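Long-range contact in alcohol dehydrogenase (Escherichia coli, PDB 5VM2), which is of undetermined substrate specificity but probably oxidises alcohols or polyols with NAD or NADP, as other zinc-containing dehydrogenases do: residues 149-154 with 299-304. Residues are numbered along the deposited sequence; the frame is centred on the assembly and turned at random.
Sequences TLVEPA and VTIEAI. With MG (magnesium ion), chain C.
V151 of helix 145-163 pushes its forked side chain into the face that T300, I301 and I304 present on helix 297-305. From CB the side chain splits into two methyls. One branch, CG1, lies anti to the backbone N (chi1 166°) and meets both I301 CG1, at 3.9 Å, and the T300 methyl CG2, at 4.1 Å. The other, CG2, anti to the carbonyl carbon, reaches along helix 297-305: V151 CG2 sits 3.8 Å from I301 CG1 and equally close to the end of the isoleucine chain one turn further on, at I304 CD1. One turn along from V151, A154 has just a methyl to offer, but its CB points toward the partner helix. A154 CB comes within 3.6 Å of T300 CG2, and 4.0 Å from I304 CD1, which therefore bridges V151 and A154. T300 turns its methyl to this apolar seam while OG1 is hydrogen-bonded to the carbonyl O of R296, just before the helix begins. The local axes come within 9.6 Å at 114°, a steep crossing consistent with the modest 217 Å² buried.

Behind the seam, on the far side of helix 145-163, E152 CB points away from helix 297-305. The carboxylate binds magnesium through E152 OE1 at 2.0 Å, and OE2 is hydrogen-bonded to Y293 OH. H65, E66 and a water also bind the ion. H65, E66 and E152 probably occupy the place of the catalytic metal ligands of sorbitol-dehydrogenase-type enzymes, whose set also includes a cysteine; magnesium is bound here, with the packed helices lying behind it.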
loop_
_atom_site.group_PDB
_atom_site.type_symbol
_atom_site.label_atom_id
_atom_site.label_comp_id
_atom_site.label_asym_id
_atom_site.label_seq_id
_atom_site.Cartn_x
_atom_site.Cartn_y
_atom_site.Cartn_z
ATOM N N THR A 149 2.031 -3.260 -10.491
ATOM C CA THR A 149 1.345 -2.173 -9.806
ATOM C C THR A 149 1.078 -2.524 -8.349
ATOM O O THR A 149 1.222 -1.677 -7.458
ATOM C CB THR A 149 0.038 -1.857 -10.533
ATOM O OG1 THR A 149 0.328 -1.480 -11.884
ATOM C CG2 THR A 149 -0.704 -0.729 -9.843
ATOM N N LEU A 150 0.706 -3.776 -8.085
ATOM C CA LEU A 150 0.351 -4.129 -6.718
ATOM C C LEU A 150 1.556 -4.459 -5.849
ATOM O O LEU A 150 1.384 -4.690 -4.649
ATOM C CB LEU A 150 -0.620 -5.309 -6.728
ATOM C CG LEU A 150 -1.772 -5.094 -7.707
ATOM C CD1 LEU A 150 -2.311 -6.424 -8.194
ATOM C CD2 LEU A 150 -2.864 -4.254 -7.061
ATOM N N VAL A 151 2.775 -4.349 -6.380
ATOM C CA VAL A 151 3.953 -4.455 -5.525
ATOM C C VAL A 151 3.928 -3.376 -4.449
ATOM O O VAL A 151 4.342 -3.610 -3.305
ATOM C CB VAL A 151 5.238 -4.386 -6.368
ATOM C CG1 VAL A 151 6.457 -4.152 -5.468
ATOM C CG2 VAL A 151 5.400 -5.661 -7.195
ATOM N N GLU A 152 3.418 -2.187 -4.785
ATOM C CA GLU A 152 3.437 -1.084 -3.824
ATOM C C GLU A 152 2.659 -1.399 -2.550
ATOM O O GLU A 152 3.243 -1.307 -1.456
ATOM C CB GLU A 152 2.952 0.202 -4.506
ATOM C CG GLU A 152 3.378 1.482 -3.800
ATOM C CD GLU A 152 2.422 1.898 -2.695
ATOM O OE1 GLU A 152 1.375 1.235 -2.525
ATOM O OE2 GLU A 152 2.718 2.893 -1.998
ATOM N N PRO A 153 1.369 -1.760 -2.595
ATOM C CA PRO A 153 0.704 -2.127 -1.338
ATOM C C PRO A 153 1.264 -3.398 -0.727
ATOM O O PRO A 153 1.296 -3.517 0.505
ATOM C CB PRO A 153 -0.769 -2.290 -1.741
ATOM C CG PRO A 153 -0.729 -2.596 -3.212
ATOM C CD PRO A 153 0.429 -1.795 -3.735
ATOM N N ALA A 154 1.721 -4.352 -1.544
ATOM C CA ALA A 154 2.381 -5.528 -0.987
ATOM C C ALA A 154 3.644 -5.134 -0.228
ATOM O O ALA A 154 3.957 -5.715 0.818
ATOM C CB ALA A 154 2.707 -6.526 -2.096
ATOM N N VAL A 299 12.622 -7.614 -2.545
ATOM C CA VAL A 299 12.161 -8.822 -1.866
ATOM C C VAL A 299 10.670 -9.046 -2.095
ATOM O O VAL A 299 10.204 -10.193 -2.118
ATOM C CB VAL A 299 12.509 -8.763 -0.364
ATOM C CG1 VAL A 299 11.673 -7.713 0.351
ATOM C CG2 VAL A 299 12.309 -10.133 0.279
ATOM N N THR A 300 9.899 -7.970 -2.281
ATOM C CA THR A 300 8.469 -8.121 -2.531
ATOM C C THR A 300 8.223 -8.613 -3.950
ATOM O O THR A 300 7.409 -9.518 -4.174
ATOM C CB THR A 300 7.750 -6.794 -2.284
ATOM O OG1 THR A 300 8.034 -6.335 -0.954
ATOM C CG2 THR A 300 6.246 -6.953 -2.462
ATOM N N ILE A 301 8.933 -8.033 -4.920
ATOM C CA ILE A 301 8.869 -8.531 -6.293
ATOM C C ILE A 301 9.256 -10.007 -6.336
ATOM O O ILE A 301 8.596 -10.819 -6.997
ATOM C CB ILE A 301 9.766 -7.679 -7.209
ATOM C CG1 ILE A 301 9.189 -6.269 -7.355
ATOM C CG2 ILE A 301 9.918 -8.332 -8.571
ATOM C CD1 ILE A 301 10.162 -5.273 -7.965
ATOM N N GLU A 302 10.341 -10.368 -5.638
ATOM C CA GLU A 302 10.736 -11.773 -5.514
ATOM C C GLU A 302 9.573 -12.628 -5.024
ATOM O O GLU A 302 9.266 -13.678 -5.596
ATOM C CB GLU A 302 11.899 -11.923 -4.528
ATOM C CG GLU A 302 13.279 -11.528 -4.989
ATOM C CD GLU A 302 14.293 -11.666 -3.858
ATOM O OE1 GLU A 302 14.238 -12.683 -3.132
ATOM O OE2 GLU A 302 15.129 -10.756 -3.673
ATOM N N ALA A 303 8.930 -12.191 -3.936
ATOM C CA ALA A 303 7.887 -12.994 -3.310
ATOM C C ALA A 303 6.703 -13.190 -4.246
ATOM O O ALA A 303 6.144 -14.291 -4.330
ATOM C CB ALA A 303 7.444 -12.340 -2.003
ATOM N N ILE A 304 6.314 -12.139 -4.970
ATOM C CA ILE A 304 5.193 -12.259 -5.895
ATOM C C ILE A 304 5.578 -13.129 -7.091
ATOM O O ILE A 304 4.823 -14.019 -7.504
ATOM C CB ILE A 304 4.712 -10.863 -6.327
ATOM C CG1 ILE A 304 4.126 -10.121 -5.122
ATOM C CG2 ILE A 304 3.687 -10.982 -7.452
ATOM C CD1 ILE A 304 4.068 -8.615 -5.283
HETATM MG MG MG C . -0.357 2.147 -2.008
HETATM O O HOH W 1 -0.750 1.647 -0.208
#